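PDB 4EBY: chitin elicitor receptor kinase 1 from Arabidopsis thaliana, which probably senses fungal chitin oligomers through its LysM ectodomain and dimerises on binding them to activate plant immune signalling. Local coordinates for residues Leu168-Asn172 with Val184-Gly188; Leu20-Asn24 with Asn38-Leu43. All blocks are in the same frame, centred on the assembly; numbering follows the deposited sequence.

Contact 1. Residues Leu168-Asn172 with Val184-Gly188; sequences LQRYN and VYVPG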
ATOM      1  N   LEU A 168       2.531  11.703  13.233  1.00 21.99           N
ATOM      2  CA  LEU A 168       1.690  10.649  12.664  1.00 22.29           C
ATOM      3  C   LEU A 168       0.212  10.963  12.829  1.00 20.56           C
ATOM      4  O   LEU A 168      -0.578  10.773  11.907  1.00 21.77           O
ATOM      5  CB  LEU A 168       1.976   9.300  13.312  1.00 23.01           C
ATOM      6  CG  LEU A 168       3.303   8.653  12.936  1.00 23.27           C
ATOM      7  CD1 LEU A 168       3.471   7.379  13.749  1.00 27.00           C
ATOM      8  CD2 LEU A 168       3.384   8.353  11.426  1.00 24.24           C
ATOM      9  N   GLN A 169      -0.175  11.436  14.009  1.00 22.28           N
ATOM     10  CA  GLN A 169      -1.584  11.729  14.231  1.00 19.39           C
ATOM     11  C   GLN A 169      -2.045  12.891  13.367  1.00 23.24           C
ATOM     12  O   GLN A 169      -3.163  12.879  12.854  1.00 24.64           O
ATOM     13  CB  GLN A 169      -1.856  12.051  15.706  1.00 21.30           C
ATOM     14  CG  GLN A 169      -3.343  12.024  16.070  1.00 22.38           C
ATOM     15  CD  GLN A 169      -3.931  10.623  15.952  1.00 23.05           C
ATOM     16  OE1 GLN A 169      -3.775   9.796  16.857  1.00 24.45           O
ATOM     17  NE2 GLN A 169      -4.631  10.362  14.854  1.00 19.14           N
ATOM     18  N   ARG A 170      -1.196  13.903  13.218  1.00 21.82           N
ATOM     19  CA  ARG A 170      -1.553  15.078  12.424  1.00 21.39           C
ATOM     20  C   ARG A 170      -1.739  14.720  10.947  1.00 20.16           C
ATOM     21  O   ARG A 170      -2.536  15.348  10.247  1.00 24.15           O
ATOM     22  CB  ARG A 170      -0.507  16.195  12.568  1.00 23.85           C
ATOM     23  CG  ARG A 170      -0.529  16.950  13.893  1.00 27.29           C
ATOM     24  CD  ARG A 170       0.645  17.949  13.917  1.00 27.51           C
ATOM     25  NE  ARG A 170       0.740  18.757  15.133  1.00 34.74           N
ATOM     26  CZ  ARG A 170       0.240  19.988  15.257  1.00 40.33           C
ATOM     27  NH1 ARG A 170      -0.396  20.552  14.240  1.00 38.64           N
ATOM     28  NH2 ARG A 170       0.375  20.663  16.397  1.00 40.59           N
ATOM     29  N   TYR A 171      -1.000  13.724  10.466  1.00 20.64           N
ATOM     30  CA  TYR A 171      -1.193  13.252   9.089  1.00 18.28           C
ATOM     31  C   TYR A 171      -2.471  12.430   8.939  1.00 21.82           C
ATOM     32  O   TYR A 171      -2.926  12.170   7.829  1.00 22.98           O
ATOM     33  CB  TYR A 171      -0.014  12.381   8.650  1.00 18.48           C
ATOM     34  CG  TYR A 171       1.205  13.156   8.194  1.00 21.43           C
ATOM     35  CD1 TYR A 171       1.116  14.123   7.192  1.00 22.51           C
ATOM     36  CD2 TYR A 171       2.445  12.911   8.757  1.00 22.67           C
ATOM     37  CE1 TYR A 171       2.262  14.821   6.767  1.00 21.00           C
ATOM     38  CE2 TYR A 171       3.579  13.594   8.336  1.00 22.07           C
ATOM     39  CZ  TYR A 171       3.479  14.535   7.341  1.00 21.51           C
ATOM     40  OH  TYR A 171       4.624  15.202   6.945  1.00 22.26           O
ATOM     41  N   ASN A 172      -3.028  11.995  10.061  1.00 19.78           N
ATOM     42  CA  ASN A 172      -4.152  11.066  10.045  1.00 19.74           C
ATOM     43  C   ASN A 172      -5.144  11.532  11.090  1.00 18.40           C
ATOM     44  O   ASN A 172      -5.403  10.837  12.080  1.00 20.75           O
ATOM     45  CB  ASN A 172      -3.665   9.652  10.346  1.00 18.43           C
ATOM     46  CG  ASN A 172      -2.719   9.128   9.282  1.00 18.19           C
ATOM     47  OD1 ASN A 172      -3.166   8.675   8.225  1.00 17.88           O
ATOM     48  ND2 ASN A 172      -1.405   9.202   9.541  1.00 18.19           N
ATOM     49  N   VAL A 184      -3.742   4.110   7.400  1.00 16.25           N
ATOM     50  CA  VAL A 184      -3.121   5.375   7.824  1.00 15.11           C
ATOM     51  C   VAL A 184      -1.926   5.611   6.910  1.00 16.36           C
ATOM     52  O   VAL A 184      -1.418   4.670   6.303  1.00 17.35           O
ATOM     53  CB  VAL A 184      -2.656   5.374   9.295  1.00 17.16           C
ATOM     54  CG1 VAL A 184      -3.860   5.359  10.251  1.00 19.24           C
ATOM     55  CG2 VAL A 184      -1.656   4.233   9.574  1.00 16.63           C
ATOM     56  N   TYR A 185      -1.498   6.869   6.809  1.00 16.34           N
ATOM     57  CA  TYR A 185      -0.344   7.230   5.997  1.00 17.36           C
ATOM     58  C   TYR A 185       0.837   7.526   6.915  1.00 17.46           C
ATOM     59  O   TYR A 185       0.735   8.355   7.824  1.00 20.13           O
ATOM     60  CB  TYR A 185      -0.665   8.450   5.139  1.00 18.15           C
ATOM     61  CG  TYR A 185      -1.828   8.223   4.201  1.00 17.50           C
ATOM     62  CD1 TYR A 185      -1.717   7.355   3.131  1.00 18.26           C
ATOM     63  CD2 TYR A 185      -3.031   8.888   4.388  1.00 23.62           C
ATOM     64  CE1 TYR A 185      -2.773   7.139   2.278  1.00 21.68           C
ATOM     65  CE2 TYR A 185      -4.087   8.688   3.540  1.00 25.88           C
ATOM     66  CZ  TYR A 185      -3.951   7.812   2.485  1.00 28.74           C
ATOM     67  OH  TYR A 185      -5.013   7.611   1.634  1.00 35.03           O
ATOM     68  N   VAL A 186       1.946   6.827   6.679  1.00 16.17           N
ATOM     69  CA  VAL A 186       3.124   6.901   7.548  1.00 18.99           C
ATOM     70  C   VAL A 186       4.322   7.305   6.693  1.00 18.77           C
ATOM     71  O   VAL A 186       4.574   6.666   5.680  1.00 17.94           O
ATOM     72  CB  VAL A 186       3.402   5.494   8.136  1.00 21.76           C
ATOM     73  CG1 VAL A 186       4.687   5.488   8.999  1.00 21.24           C
ATOM     74  CG2 VAL A 186       2.169   4.982   8.919  1.00 20.20           C
ATOM     75  N   PRO A 187       5.077   8.349   7.085  1.00 16.75           N
ATOM     76  CA  PRO A 187       6.258   8.700   6.275  1.00 15.91           C
ATOM     77  C   PRO A 187       7.177   7.513   6.085  1.00 19.12           C
ATOM     78  O   PRO A 187       7.395   6.739   7.022  1.00 19.48           O
ATOM     79  CB  PRO A 187       6.974   9.751   7.142  1.00 17.36           C
ATOM     80  CG  PRO A 187       5.870  10.403   7.908  1.00 20.46           C
ATOM     81  CD  PRO A 187       4.887   9.278   8.221  1.00 20.97           C
ATOM     82  N   GLY A 188       7.673   7.345   4.864  1.00 17.61           N
ATOM     83  CA  GLY A 188       8.600   6.262   4.571  1.00 16.26           C
ATOM     84  C   GLY A 188       9.962   6.754   4.140  1.00 19.13           C
ATOM     85  O   GLY A 188      10.154   7.922   3.802  1.00 19.89           O
TER
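N172 reaches Y185 through two torsions: chi1 of -64° swings CG away from the asparagine's carbonyl carbon and toward the strand, and chi2 of -80° sets the amide so that OD1 and ND2 face Y185 N and O. In L168, CG lies beside the backbone N, and chi2 near 180° completes the path that brings CD2 to P187 and V186.

The amide of N172 clasps the backbone of Y185. Y185 N donates to N172 OD1 at 2.8 Å, and N172 ND2 returns a nearly straight bond of 2.9 Å to Y185 O, which lies in the amide plane. The other hydrogen of ND2 goes to L168 O at 3.0 Å, tying the amide to the helix that precedes it. V184 crosses the asparagine side chain at about a right angle, with its CB 3.5 Å from N172 OD1. Toward the P187 end of the strand, L168 CD2 packs on P187 CD at 3.7 Å and V186 CG1 at 4.0 Å. The Y171 ring, which is in an edge-to-face pair with F143, brings CE2 to 4.0 Å from P187 CG.

Strand 183-187 is outermost in the sheet within this chain. V184 and V186 pair with Y146 and V144 of strand 143-147, whereas the N and O of Y185 are taken by N172, which stands in for a further strand. This joins the second helix of the LysM beta-alpha-alpha-beta fold to its closing strand. Three bonds fix the rotation of the buried N172 amide, and two of them satisfy Y185 N and O with a neutral group.

Contact 2. Residues Leu20-Asn24 with Asn38-Leu43; sequences LSVIN and NFDPIL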
ATOM      1  N   LEU A  20       6.658 -13.402  -2.747  1.00 18.36           N
ATOM      2  CA  LEU A  20       7.014 -12.093  -3.289  1.00 18.61           C
ATOM      3  C   LEU A  20       6.516 -11.957  -4.740  1.00 18.55           C
ATOM      4  O   LEU A  20       6.106 -10.879  -5.179  1.00 18.06           O
ATOM      5  CB  LEU A  20       8.523 -11.887  -3.222  1.00 21.82           C
ATOM      6  CG  LEU A  20       8.961 -10.464  -3.550  1.00 22.17           C
ATOM      7  CD1 LEU A  20       8.398  -9.510  -2.508  1.00 23.04           C
ATOM      8  CD2 LEU A  20      10.504 -10.413  -3.602  1.00 24.77           C
ATOM      9  N   SER A  21       6.527 -13.064  -5.479  1.00 19.16           N
ATOM     10  CA  SER A  21       6.036 -13.057  -6.849  1.00 14.84           C
ATOM     11  C   SER A  21       4.567 -12.629  -6.912  1.00 17.59           C
ATOM     12  O   SER A  21       4.186 -11.848  -7.771  1.00 20.22           O
ATOM     13  CB  SER A  21       6.230 -14.452  -7.475  1.00 21.88           C
ATOM     14  OG  SER A  21       5.784 -14.455  -8.805  1.00 42.12           O
ATOM     15  N   VAL A  22       3.736 -13.171  -6.027  1.00 18.43           N
ATOM     16  CA  VAL A  22       2.316 -12.803  -6.031  1.00 17.80           C
ATOM     17  C   VAL A  22       2.116 -11.326  -5.683  1.00 19.42           C
ATOM     18  O   VAL A  22       1.299 -10.622  -6.289  1.00 17.69           O
ATOM     19  CB  VAL A  22       1.491 -13.709  -5.091  1.00 19.67           C
ATOM     20  CG1 VAL A  22       0.091 -13.128  -4.895  1.00 27.90           C
ATOM     21  CG2 VAL A  22       1.392 -15.107  -5.678  1.00 25.27           C
ATOM     22  N   ILE A  23       2.888 -10.831  -4.723  1.00 16.33           N
ATOM     23  CA  ILE A  23       2.820  -9.416  -4.397  1.00 14.61           C
ATOM     24  C   ILE A  23       3.187  -8.576  -5.608  1.00 16.16           C
ATOM     25  O   ILE A  23       2.496  -7.621  -5.940  1.00 15.22           O
ATOM     26  CB  ILE A  23       3.752  -9.079  -3.233  1.00 14.55           C
ATOM     27  CG1 ILE A  23       3.246  -9.787  -1.971  1.00 16.94           C
ATOM     28  CG2 ILE A  23       3.845  -7.546  -2.996  1.00 15.37           C
ATOM     29  CD1 ILE A  23       4.220  -9.689  -0.789  1.00 20.01           C
ATOM     30  N   ASN A  24       4.288  -8.923  -6.266  1.00 15.96           N
ATOM     31  CA  ASN A  24       4.717  -8.126  -7.410  1.00 14.44           C
ATOM     32  C   ASN A  24       3.719  -8.212  -8.568  1.00 16.16           C
ATOM     33  O   ASN A  24       3.517  -7.237  -9.291  1.00 18.25           O
ATOM     34  CB  ASN A  24       6.119  -8.572  -7.856  1.00 16.80           C
ATOM     35  CG  ASN A  24       6.840  -7.518  -8.686  1.00 19.52           C
ATOM     36  OD1 ASN A  24       6.264  -6.501  -9.130  1.00 22.61           O
ATOM     37  ND2 ASN A  24       8.106  -7.754  -8.890  1.00 16.06           N
ATOM     38  N   ASN A  38      13.572 -10.217 -11.790  1.00 21.78           N
ATOM     39  CA  ASN A  38      14.209  -9.120 -11.092  1.00 20.87           C
ATOM     40  C   ASN A  38      13.201  -8.476 -10.154  1.00 21.11           C
ATOM     41  O   ASN A  38      12.206  -7.913 -10.608  1.00 21.06           O
ATOM     42  CB  ASN A  38      14.700  -8.109 -12.121  1.00 21.28           C
ATOM     43  CG  ASN A  38      15.535  -7.003 -11.514  1.00 24.41           C
ATOM     44  OD1 ASN A  38      15.282  -6.562 -10.396  1.00 25.80           O
ATOM     45  ND2 ASN A  38      16.532  -6.539 -12.257  1.00 23.52           N
ATOM     46  N   PHE A  39      13.448  -8.573  -8.850  1.00 20.31           N
ATOM     47  CA  PHE A  39      12.565  -7.977  -7.848  1.00 20.01           C
ATOM     48  C   PHE A  39      13.232  -6.808  -7.148  1.00 19.59           C
ATOM     49  O   PHE A  39      12.783  -6.388  -6.093  1.00 18.49           O
ATOM     50  CB  PHE A  39      12.182  -9.039  -6.811  1.00 20.80           C
ATOM     51  CG  PHE A  39      11.339 -10.159  -7.385  1.00 18.06           C
ATOM     52  CD1 PHE A  39       9.951 -10.067  -7.340  1.00 20.48           C
ATOM     53  CD2 PHE A  39      11.929 -11.270  -7.978  1.00 26.00           C
ATOM     54  CE1 PHE A  39       9.152 -11.085  -7.875  1.00 25.32           C
ATOM     55  CE2 PHE A  39      11.134 -12.291  -8.510  1.00 30.60           C
ATOM     56  CZ  PHE A  39       9.745 -12.185  -8.451  1.00 27.38           C
ATOM     57  N   ASP A  40      14.314  -6.300  -7.740  1.00 19.06           N
ATOM     58  CA  ASP A  40      15.059  -5.207  -7.104  1.00 20.49           C
ATOM     59  C   ASP A  40      14.225  -3.978  -6.716  1.00 20.13           C
ATOM     60  O   ASP A  40      14.449  -3.390  -5.655  1.00 19.73           O
ATOM     61  CB  ASP A  40      16.256  -4.782  -7.970  1.00 21.39           C
ATOM     62  CG  ASP A  40      17.361  -5.824  -8.003  1.00 29.81           C
ATOM     63  OD1 ASP A  40      17.292  -6.836  -7.267  1.00 31.04           O
ATOM     64  OD2 ASP A  40      18.329  -5.609  -8.758  1.00 32.66           O
ATOM     65  N   PRO A  41      13.268  -3.563  -7.561  1.00 17.78           N
ATOM     66  CA  PRO A  41      12.514  -2.359  -7.181  1.00 17.47           C
ATOM     67  C   PRO A  41      11.823  -2.496  -5.820  1.00 16.88           C
ATOM     68  O   PRO A  41      11.741  -1.530  -5.071  1.00 19.67           O
ATOM     69  CB  PRO A  41      11.479  -2.221  -8.312  1.00 18.95           C
ATOM     70  CG  PRO A  41      12.157  -2.810  -9.466  1.00 19.45           C
ATOM     71  CD  PRO A  41      12.919  -4.017  -8.919  1.00 21.99           C
ATOM     72  N   ILE A  42      11.333  -3.692  -5.517  1.00 16.35           N
ATOM     73  CA  ILE A  42      10.764  -3.983  -4.211  1.00 13.35           C
ATOM     74  C   ILE A  42      11.829  -4.220  -3.139  1.00 15.14           C
ATOM     75  O   ILE A  42      11.752  -3.654  -2.041  1.00 17.76           O
ATOM     76  CB  ILE A  42       9.826  -5.201  -4.290  1.00 15.45           C
ATOM     77  CG1 ILE A  42       8.620  -4.835  -5.145  1.00 17.33           C
ATOM     78  CG2 ILE A  42       9.359  -5.600  -2.900  1.00 17.11           C
ATOM     79  CD1 ILE A  42       7.763  -6.069  -5.510  1.00 16.74           C
ATOM     80  N   LEU A  43      12.825  -5.043  -3.454  1.00 16.66           N
ATOM     81  CA  LEU A  43      13.823  -5.410  -2.460  1.00 18.03           C
ATOM     82  C   LEU A  43      14.584  -4.201  -1.909  1.00 19.52           C
ATOM     83  O   LEU A  43      15.002  -4.210  -0.753  1.00 21.71           O
ATOM     84  CB  LEU A  43      14.800  -6.452  -2.998  1.00 18.02           C
ATOM     85  CG  LEU A  43      14.137  -7.814  -3.281  1.00 22.22           C
ATOM     86  CD1 LEU A  43      15.132  -8.747  -3.919  1.00 21.87           C
ATOM     87  CD2 LEU A  43      13.590  -8.412  -1.981  1.00 23.54           C
TER
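The ring of F39 and the amide of N24 are the flat groups here, their planes 59° apart, and the CD1-CE1 side of the ring takes most of the contacts from helix 20-26. The L20 and F39 side chains run antiparallel past each other, with L20 CD2 3.8 Å from F39 CD1. One turn on, N24 CB lies 3.9 Å from F39 CE1. S21, next after L20 in the sequence, meets the CE1-CZ end of the ring mainly through its backbone, its CA 3.8 Å from F39 CE1. I42 comes to the amide with the end of its longer branch, CD1 being 3.6 Å from N24 CG, while its CG2 meets L20 CD1 at 4.0 Å. L43 adds its CD2 beside L20 CD2. No hydrogen bond spans the two segments.

F39 occupies the N-cap position of helix 40-43, and an Asx turn shapes the entry to it: N38 OD1 accepts from D40 N at 2.8 Å. S21 OG is bonded to the hydroxyl of Y34, a residue that also touches a glycan. V61 of strand 60-70 is touched by both L20 and I42, so the short helix 40-43 and helix 20-26 meet over the same strand.

In the fold
Contacts 1 and 2 lie on opposite sides of the chain's centre, about 25 Å apart between centres, and follow one another along the sequence without touching. Contact 1 is the more deeply buried and joins a helix to the sheet's edge strand 183-187. Contact 2 is partly buried and joins two helices resting on strand 60-70, an inner strand of the same six-stranded sheet. Their chemistry follows: at the sheet's edge, polar bonds to the strand backbone sit beside apolar packing, whereas between the helices the join is largely apolar, of leucine, isoleucine and phenylalanine with the N24 side chain packed among them, and no hydrogen bond crosses.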